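Hydrolase, haloacid dehalogenase-like family (Streptococcus pneumoniae, PDB 2FI1) is probably a hydrolase of the haloacid dehalogenase-like family, many of whose members are phosphatases, and carries a calcium ion at its metal site. Local coordinates at residues D8-L13 / R100-S105; F124-T129 / M143-E148; L156-R161 / D174-T179. All blocks are in the same frame, centred on the assembly; numbering follows the deposited sequence.

Following the chain from the N terminus, interaction 1 pairs strand 8-11 with strand 100-104 and closes a long loop whose 86 intervening residues include much helix and no strand. Interaction 2 then closes a short loop of 13 residues, setting helix 141-149 against strand 124-128. Interaction 3 closes the beta-alpha-beta unit 155-177. The three follow in series, neither nesting nor crossing, yet one parallel sheet, ordered 124-128, 100-104, 8-11, 155-159, 174-177, joins them: Leu103 O lies 2.8 Å from Val128 N, and Leu156 O 2.8 Å from Ile10 N. Interactions 1 and 3 also meet at the calcium ion, through Asp12 and Asp160.

Interaction 1 of 3, residues D8-L13 / R100-S105; sequences DYIWDL and RHFLVS. With CA (calcium ion), chain B.
Asp8 and Arg100 both set CG anti to the carbonyl carbon (chi1 -67° and -62°), which lays their side chains side by side, and a bend at chi3 brings the guanidinium edge, with NE and NH2, alongside the carboxylate. The salt bridge is side-on: NE of Arg100 donates to OD1 of Asp8 at 2.8 Å, NH2 to OD2. Both oxygens lie near the guanidinium plane, whereas the nitrogens stand about 30° out of the carboxylate plane. Arg100 NH2 has a second acceptor in Tyr150 O.

On the other face of the sheet, Trp11 NE1 donates to His101 ND1 at 3.0 Å, which identifies ND1 as an acceptor; His101 NE2 bonds to Leu91 O of helix 87-96. Strand 8-11 is the middle strand of the Rossmann-like core sheet and 100-104 its parallel neighbour, with backbone bonds from Tyr9 N to Arg100 O through to Val104 N with Trp11 O. Leu103 CD1 packs 3.8 Å from Trp11 CB. At the C-terminal side of the pair, Asp12 OD2 binds calcium at 2.4 Å and is also hydrogen-bonded to Thr16 OG1. Asp12 OD1 is a longer ligand, at 2.8 Å. Water 1 receives the N-H of Leu13 at 2.9 Å and lies within hydrogen-bonding distance of Val104 O.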
# COMPACT_ATOMS: atom_id res chain seq x y z
N ASP A 8 3.76 7.26 -16.96
CA ASP A 8 4.03 7.51 -15.55
C ASP A 8 2.98 6.86 -14.67
O ASP A 8 1.79 6.89 -14.98
CB ASP A 8 4.09 9.01 -15.30
CG ASP A 8 5.27 9.66 -15.99
OD1 ASP A 8 6.35 9.03 -15.98
OD2 ASP A 8 5.12 10.77 -16.54
N TYR A 9 3.44 6.28 -13.57
CA TYR A 9 2.62 5.48 -12.69
C TYR A 9 2.82 6.01 -11.28
O TYR A 9 3.94 5.99 -10.77
CB TYR A 9 3.02 3.99 -12.80
CG TYR A 9 2.73 3.44 -14.18
CD1 TYR A 9 1.57 2.74 -14.43
CD2 TYR A 9 3.60 3.68 -15.25
CE1 TYR A 9 1.27 2.26 -15.69
CE2 TYR A 9 3.30 3.20 -16.52
CZ TYR A 9 2.14 2.49 -16.72
OH TYR A 9 1.83 2.02 -18.00
N ILE A 10 1.76 6.54 -10.68
CA ILE A 10 1.83 7.07 -9.33
C ILE A 10 1.14 6.07 -8.41
O ILE A 10 -0.08 5.91 -8.46
CB ILE A 10 1.18 8.45 -9.21
CG1 ILE A 10 1.85 9.45 -10.17
CG2 ILE A 10 1.31 8.95 -7.77
CD1 ILE A 10 1.21 10.83 -10.15
N TRP A 11 1.94 5.42 -7.58
CA TRP A 11 1.50 4.30 -6.77
C TRP A 11 1.19 4.68 -5.33
O TRP A 11 1.70 5.66 -4.79
CB TRP A 11 2.61 3.24 -6.72
CG TRP A 11 2.96 2.64 -8.05
CD1 TRP A 11 3.98 3.01 -8.87
CD2 TRP A 11 2.34 1.51 -8.66
NE1 TRP A 11 4.01 2.20 -9.97
CE2 TRP A 11 3.01 1.28 -9.88
CE3 TRP A 11 1.26 0.68 -8.32
CZ2 TRP A 11 2.66 0.24 -10.74
CZ3 TRP A 11 0.91 -0.34 -9.19
CH2 TRP A 11 1.61 -0.55 -10.39
N ASP A 12 0.35 3.83 -4.77
CA ASP A 12 0.02 3.75 -3.36
C ASP A 12 0.78 2.54 -2.81
O ASP A 12 0.99 1.56 -3.52
CB ASP A 12 -1.51 3.59 -3.29
CG ASP A 12 -2.04 3.16 -1.95
OD1 ASP A 12 -1.76 3.81 -0.94
OD2 ASP A 12 -2.87 2.21 -1.97
N LEU A 13 1.21 2.59 -1.55
CA LEU A 13 1.98 1.51 -0.95
C LEU A 13 1.03 0.48 -0.32
O LEU A 13 0.75 -0.54 -0.91
CB LEU A 13 2.98 2.06 0.07
CG LEU A 13 3.93 1.04 0.71
CD1 LEU A 13 4.79 0.33 -0.34
CD2 LEU A 13 4.80 1.73 1.75
N ARG A 100 8.00 5.43 -15.80
CA ARG A 100 8.50 5.92 -14.52
C ARG A 100 7.49 5.62 -13.44
O ARG A 100 6.28 5.64 -13.69
CB ARG A 100 8.76 7.43 -14.53
CG ARG A 100 9.80 7.88 -15.53
CD ARG A 100 10.06 9.36 -15.44
NE ARG A 100 8.88 10.15 -15.80
CZ ARG A 100 8.86 11.48 -15.86
NH1 ARG A 100 9.94 12.18 -15.58
NH2 ARG A 100 7.74 12.10 -16.19
N HIS A 101 8.00 5.36 -12.24
CA HIS A 101 7.21 5.06 -11.07
C HIS A 101 7.43 6.13 -10.02
O HIS A 101 8.55 6.55 -9.78
CB HIS A 101 7.63 3.73 -10.45
CG HIS A 101 7.54 2.57 -11.39
ND1 HIS A 101 6.34 2.02 -11.78
CD2 HIS A 101 8.51 1.84 -11.99
CE1 HIS A 101 6.57 1.00 -12.60
NE2 HIS A 101 7.88 0.87 -12.74
N PHE A 102 6.34 6.52 -9.38
CA PHE A 102 6.35 7.45 -8.26
C PHE A 102 5.54 6.83 -7.14
O PHE A 102 4.70 5.96 -7.39
CB PHE A 102 5.76 8.80 -8.65
CG PHE A 102 6.45 9.42 -9.82
CD1 PHE A 102 7.53 10.25 -9.64
CD2 PHE A 102 6.04 9.13 -11.11
CE1 PHE A 102 8.18 10.81 -10.73
CE2 PHE A 102 6.69 9.68 -12.19
CZ PHE A 102 7.75 10.51 -12.00
N LEU A 103 5.77 7.26 -5.91
CA LEU A 103 5.01 6.76 -4.78
C LEU A 103 4.56 7.93 -3.93
O LEU A 103 5.36 8.82 -3.66
CB LEU A 103 5.84 5.80 -3.93
CG LEU A 103 5.19 5.00 -2.80
CD1 LEU A 103 4.25 3.98 -3.32
CD2 LEU A 103 6.28 4.31 -2.00
N VAL A 104 3.28 7.94 -3.55
CA VAL A 104 2.76 8.94 -2.61
C VAL A 104 2.23 8.21 -1.39
O VAL A 104 1.37 7.33 -1.50
CB VAL A 104 1.67 9.81 -3.23
CG1 VAL A 104 1.05 10.74 -2.18
CG2 VAL A 104 2.24 10.64 -4.36
N SER A 105 2.75 8.60 -0.23
CA SER A 105 2.32 8.04 1.05
C SER A 105 2.10 9.16 2.05
O SER A 105 2.79 10.18 2.02
CB SER A 105 3.38 7.09 1.59
OG SER A 105 3.00 6.54 2.85
CA CA B . -3.65 2.22 0.28
O HOH W 1 0.72 5.03 -0.15
O HOH W 2 -1.10 6.69 0.83
O HOH W 3 -4.93 0.99 1.89
O HOH W 4 -4.93 4.21 0.05
O HOH W 5 -2.43 3.19 2.01

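Interaction 2 of 3, residues F124-T129 / M143-E148; sequences FTEVVT and MLYLRE
The polar part of this contact is a single hydrogen bond between Tyr145 and Glu126, whose side chains approach from opposite directions. Tyr145 OH donates to Glu126 OE2 at 2.6 Å, and OE2 receives it on its syn lone pair. OE2 lies at the ring edge, in its plane, while the carboxylate is turned 71° against the ring. Glu126 spans the gap because CG is anti to the backbone N (chi1 -175°) and the chain stays extended beyond it. Its other oxygen, OE1, forms a salt bridge with Lys149 and is hydrogen-bonded to Tyr150 OH; Lys149 NZ also bonds to Tyr145 OH.

The apolar part centres on one methyl group. Val128 CG2 meets Leu146 CD2 tip to tip at 4.0 Å. The same methyl sits at the edge of the Tyr145 ring, as far from CE2, as the valine and tyrosine side chains slide past one another. Phe134 meets the Tyr145 ring from outside the two segments.

In fold terms, helix 141-149 covers one face of the parallel sheet, resting on Ile10 and Val104 and meeting the edge strand 124-128 here. The short axes come within 10.7 Å and run nearly antiparallel, at 160°, so side chains alone bridge the layers. With both carboxylate oxygens engaged in hydrogen bonds, and Lys149 placed beside the hydroxyl and the acid alike, the negative charge of Glu126 is probably stabilised at this edge.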
# COMPACT_ATOMS: atom_id res chain seq x y z
N PHE A 124 11.62 3.72 -8.00
CA PHE A 124 10.92 4.99 -7.86
C PHE A 124 11.77 6.18 -8.19
O PHE A 124 12.83 6.38 -7.61
CB PHE A 124 10.32 5.10 -6.46
CG PHE A 124 9.31 4.03 -6.20
CD1 PHE A 124 8.03 4.14 -6.70
CD2 PHE A 124 9.68 2.86 -5.56
CE1 PHE A 124 7.11 3.12 -6.53
CE2 PHE A 124 8.76 1.84 -5.39
CZ PHE A 124 7.47 1.98 -5.88
N THR A 125 11.29 6.98 -9.14
CA THR A 125 11.94 8.24 -9.47
C THR A 125 11.85 9.21 -8.30
O THR A 125 12.82 9.90 -7.98
CB THR A 125 11.32 8.83 -10.74
OG1 THR A 125 11.59 7.94 -11.84
CG2 THR A 125 11.88 10.21 -11.04
N GLU A 126 10.69 9.26 -7.64
CA GLU A 126 10.55 10.01 -6.39
C GLU A 126 9.50 9.35 -5.52
O GLU A 126 8.46 8.87 -6.01
CB GLU A 126 10.20 11.48 -6.63
CG GLU A 126 10.17 12.29 -5.32
CD GLU A 126 10.12 13.79 -5.49
OE1 GLU A 126 10.56 14.33 -6.52
OE2 GLU A 126 9.62 14.45 -4.55
N VAL A 127 9.80 9.30 -4.23
CA VAL A 127 8.89 8.85 -3.18
C VAL A 127 8.50 10.07 -2.35
O VAL A 127 9.38 10.74 -1.79
CB VAL A 127 9.53 7.78 -2.29
CG1 VAL A 127 8.59 7.40 -1.15
CG2 VAL A 127 9.92 6.56 -3.09
N VAL A 128 7.21 10.35 -2.30
CA VAL A 128 6.66 11.44 -1.48
C VAL A 128 6.15 10.81 -0.19
O VAL A 128 5.29 9.94 -0.23
CB VAL A 128 5.52 12.16 -2.22
CG1 VAL A 128 4.83 13.17 -1.30
CG2 VAL A 128 6.03 12.81 -3.51
N THR A 129 6.70 11.25 0.94
CA THR A 129 6.21 10.85 2.26
C THR A 129 5.67 12.09 2.96
O THR A 129 5.71 13.18 2.41
CB THR A 129 7.33 10.24 3.12
OG1 THR A 129 8.21 11.29 3.55
CG2 THR A 129 8.13 9.21 2.34
N MET A 143 -0.06 15.04 -5.84
CA MET A 143 -0.04 14.54 -7.21
C MET A 143 0.14 15.69 -8.23
O MET A 143 0.81 15.51 -9.23
CB MET A 143 -1.22 13.59 -7.51
CG MET A 143 -1.00 12.04 -7.07
SD MET A 143 -2.57 11.28 -7.14
CE MET A 143 -2.40 10.19 -5.72
N LEU A 144 -0.39 16.88 -7.93
CA LEU A 144 -0.13 18.05 -8.77
C LEU A 144 1.34 18.46 -8.70
O LEU A 144 1.92 18.90 -9.70
CB LEU A 144 -1.02 19.23 -8.37
CG LEU A 144 -2.50 19.06 -8.74
CD1 LEU A 144 -3.37 20.09 -8.05
CD2 LEU A 144 -2.71 19.11 -10.26
N TYR A 145 1.95 18.33 -7.53
CA TYR A 145 3.38 18.58 -7.38
C TYR A 145 4.18 17.65 -8.31
O TYR A 145 5.10 18.10 -9.00
CB TYR A 145 3.82 18.38 -5.92
CG TYR A 145 5.27 18.01 -5.70
CD1 TYR A 145 6.27 18.97 -5.74
CD2 TYR A 145 5.64 16.70 -5.41
CE1 TYR A 145 7.60 18.64 -5.52
CE2 TYR A 145 6.96 16.35 -5.20
CZ TYR A 145 7.94 17.32 -5.24
OH TYR A 145 9.26 17.01 -5.03
N LEU A 146 3.85 16.37 -8.31
CA LEU A 146 4.54 15.42 -9.18
C LEU A 146 4.29 15.71 -10.65
O LEU A 146 5.20 15.64 -11.47
CB LEU A 146 4.13 13.98 -8.85
CG LEU A 146 4.64 13.41 -7.53
CD1 LEU A 146 4.03 12.03 -7.30
CD2 LEU A 146 6.16 13.36 -7.48
N ARG A 147 3.04 16.02 -10.97
CA ARG A 147 2.68 16.33 -12.36
C ARG A 147 3.47 17.52 -12.89
O ARG A 147 3.95 17.50 -14.03
CB ARG A 147 1.18 16.60 -12.46
CG ARG A 147 0.71 16.97 -13.85
CD ARG A 147 -0.59 17.72 -13.78
NE ARG A 147 -1.70 16.87 -14.18
CZ ARG A 147 -2.18 16.80 -15.42
NH1 ARG A 147 -1.67 17.51 -16.42
NH2 ARG A 147 -3.20 15.98 -15.66
N GLU A 148 3.62 18.56 -12.07
CA GLU A 148 4.38 19.75 -12.45
C GLU A 148 5.88 19.47 -12.51
O GLU A 148 6.56 19.77 -13.49
CB GLU A 148 4.08 20.91 -11.48
CG GLU A 148 4.82 22.21 -11.78
CD GLU A 148 4.51 23.33 -10.78
OE1 GLU A 148 3.35 23.45 -10.35
OE2 GLU A 148 5.45 24.09 -10.44

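Interaction 3 of 3, residues L156-R161 / D174-T179; sequences LVIGDR and DTHLFT. With CA (calcium ion), chain B.
The last beta-alpha-beta crossover of the fold ends here: strand 155-159, helix 162-170, and then strand 174-177 beside the first, parallel to it at 21° between the short axes. Val157 N donates to Asp174 O, His176 N to Val157 O, and Gly159 N to His176 O at a longer 3.2 Å. The run finishes with Phe178 N and Gly159 O, where the donor stands 45° out of the carbonyl plane, so it is not on a lone pair.

Side chains add to this framework on both sides of the sheet. Leu156 turns CG anti to its own amide nitrogen (chi1 -178°), carrying CD1 over the neighbouring backbone, 3.6 Å from Thr175 C. Ile158 CG2 packs on Phe178 CB at 4.0 Å and also approaches the edge of the His176 ring. On the opposite face, Leu177 CD1 reaches Asp160 O.

Strand 174-177 is an outer strand of the Rossmann-like sheet, whereas strand 155-159 delivers Asp160 to the metal site just past its C-terminal end. Asp160 OD1 binds calcium at 2.4 Å; its other oxygen, OD2, accepts a hydrogen bond from water 3, itself a calcium ligand, so the carboxylate holds the ion both directly and through its hydration shell. Asp12 and Gly14 O complete the protein ligands. Water 6 donates to both Asp160 O and Phe178 O, the latter at 2.7 Å, bridging the two segments past the last direct backbone bond.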
# COMPACT_ATOMS: atom_id res chain seq x y z
N LEU A 156 -0.98 7.46 -14.76
CA LEU A 156 -1.99 6.62 -14.13
C LEU A 156 -1.75 6.60 -12.62
O LEU A 156 -0.64 6.35 -12.17
CB LEU A 156 -1.93 5.20 -14.69
CG LEU A 156 -2.98 4.22 -14.14
CD1 LEU A 156 -4.39 4.61 -14.52
CD2 LEU A 156 -2.68 2.80 -14.61
N VAL A 157 -2.80 6.87 -11.86
CA VAL A 157 -2.76 6.84 -10.40
C VAL A 157 -3.40 5.53 -9.96
O VAL A 157 -4.56 5.26 -10.29
CB VAL A 157 -3.54 8.03 -9.81
CG1 VAL A 157 -3.64 7.94 -8.30
CG2 VAL A 157 -2.87 9.33 -10.21
N ILE A 158 -2.66 4.71 -9.21
CA ILE A 158 -3.12 3.40 -8.80
C ILE A 158 -3.21 3.35 -7.27
O ILE A 158 -2.22 3.59 -6.59
CB ILE A 158 -2.16 2.28 -9.27
CG1 ILE A 158 -1.90 2.37 -10.78
CG2 ILE A 158 -2.73 0.93 -8.91
CD1 ILE A 158 -0.62 3.08 -11.13
N GLY A 159 -4.38 3.04 -6.74
CA GLY A 159 -4.54 2.91 -5.30
C GLY A 159 -5.75 2.08 -4.98
O GLY A 159 -6.61 1.86 -5.83
N ASP A 160 -5.84 1.62 -3.74
CA ASP A 160 -6.91 0.70 -3.36
C ASP A 160 -8.12 1.39 -2.74
O ASP A 160 -9.13 0.73 -2.52
CB ASP A 160 -6.40 -0.40 -2.42
CG ASP A 160 -5.95 0.12 -1.07
OD1 ASP A 160 -5.37 1.22 -1.00
OD2 ASP A 160 -6.17 -0.59 -0.05
N ARG A 161 -8.03 2.69 -2.47
CA ARG A 161 -9.10 3.39 -1.75
C ARG A 161 -9.73 4.52 -2.55
O ARG A 161 -9.09 5.12 -3.41
CB ARG A 161 -8.55 3.96 -0.44
CG ARG A 161 -8.27 2.95 0.62
CD ARG A 161 -7.75 3.62 1.88
NE ARG A 161 -8.68 4.62 2.40
CZ ARG A 161 -8.38 5.50 3.34
NH1 ARG A 161 -7.18 5.52 3.89
NH2 ARG A 161 -9.29 6.38 3.74
N ASP A 174 -5.66 9.87 -15.07
CA ASP A 174 -6.44 8.65 -15.07
C ASP A 174 -6.14 7.86 -13.80
O ASP A 174 -5.08 8.03 -13.18
CB ASP A 174 -6.13 7.79 -16.30
CG ASP A 174 -6.76 8.33 -17.57
OD1 ASP A 174 -7.41 9.40 -17.54
OD2 ASP A 174 -6.59 7.66 -18.61
N THR A 175 -7.09 7.01 -13.42
CA THR A 175 -6.98 6.25 -12.19
C THR A 175 -7.29 4.76 -12.39
O THR A 175 -7.97 4.37 -13.34
CB THR A 175 -7.91 6.82 -11.10
OG1 THR A 175 -9.28 6.65 -11.49
CG2 THR A 175 -7.62 8.28 -10.84
N HIS A 176 -6.79 3.95 -11.46
CA HIS A 176 -7.12 2.55 -11.39
C HIS A 176 -7.34 2.17 -9.94
O HIS A 176 -6.48 2.37 -9.10
CB HIS A 176 -5.99 1.69 -11.97
CG HIS A 176 -6.27 0.23 -11.92
ND1 HIS A 176 -7.07 -0.41 -12.84
CD2 HIS A 176 -5.90 -0.73 -11.02
CE1 HIS A 176 -7.16 -1.69 -12.53
NE2 HIS A 176 -6.47 -1.91 -11.43
N LEU A 177 -8.53 1.65 -9.65
CA LEU A 177 -8.87 1.16 -8.33
C LEU A 177 -8.34 -0.25 -8.20
O LEU A 177 -8.90 -1.21 -8.75
CB LEU A 177 -10.39 1.21 -8.13
CG LEU A 177 -10.93 0.76 -6.78
CD1 LEU A 177 -10.48 1.69 -5.70
CD2 LEU A 177 -12.46 0.71 -6.86
N PHE A 178 -7.22 -0.38 -7.50
CA PHE A 178 -6.49 -1.63 -7.45
C PHE A 178 -7.23 -2.72 -6.70
O PHE A 178 -7.67 -2.51 -5.56
CB PHE A 178 -5.16 -1.40 -6.74
CG PHE A 178 -4.31 -2.63 -6.65
CD1 PHE A 178 -3.52 -3.02 -7.72
CD2 PHE A 178 -4.34 -3.43 -5.51
CE1 PHE A 178 -2.75 -4.16 -7.64
CE2 PHE A 178 -3.57 -4.57 -5.43
CZ PHE A 178 -2.78 -4.92 -6.49
N THR A 179 -7.34 -3.89 -7.34
CA THR A 179 -7.83 -5.09 -6.68
C THR A 179 -6.83 -6.24 -6.73
O THR A 179 -6.71 -7.00 -5.77
CB THR A 179 -9.18 -5.53 -7.25
OG1 THR A 179 -9.09 -5.67 -8.67
CG2 THR A 179 -10.27 -4.51 -6.92
CA CA B . -3.65 2.22 0.28
O HOH W 6 -9.62 -1.70 -3.81
O HOH W 3 -4.93 0.99 1.89
O HOH W 4 -4.93 4.21 0.05
O HOH W 5 -2.43 3.19 2.01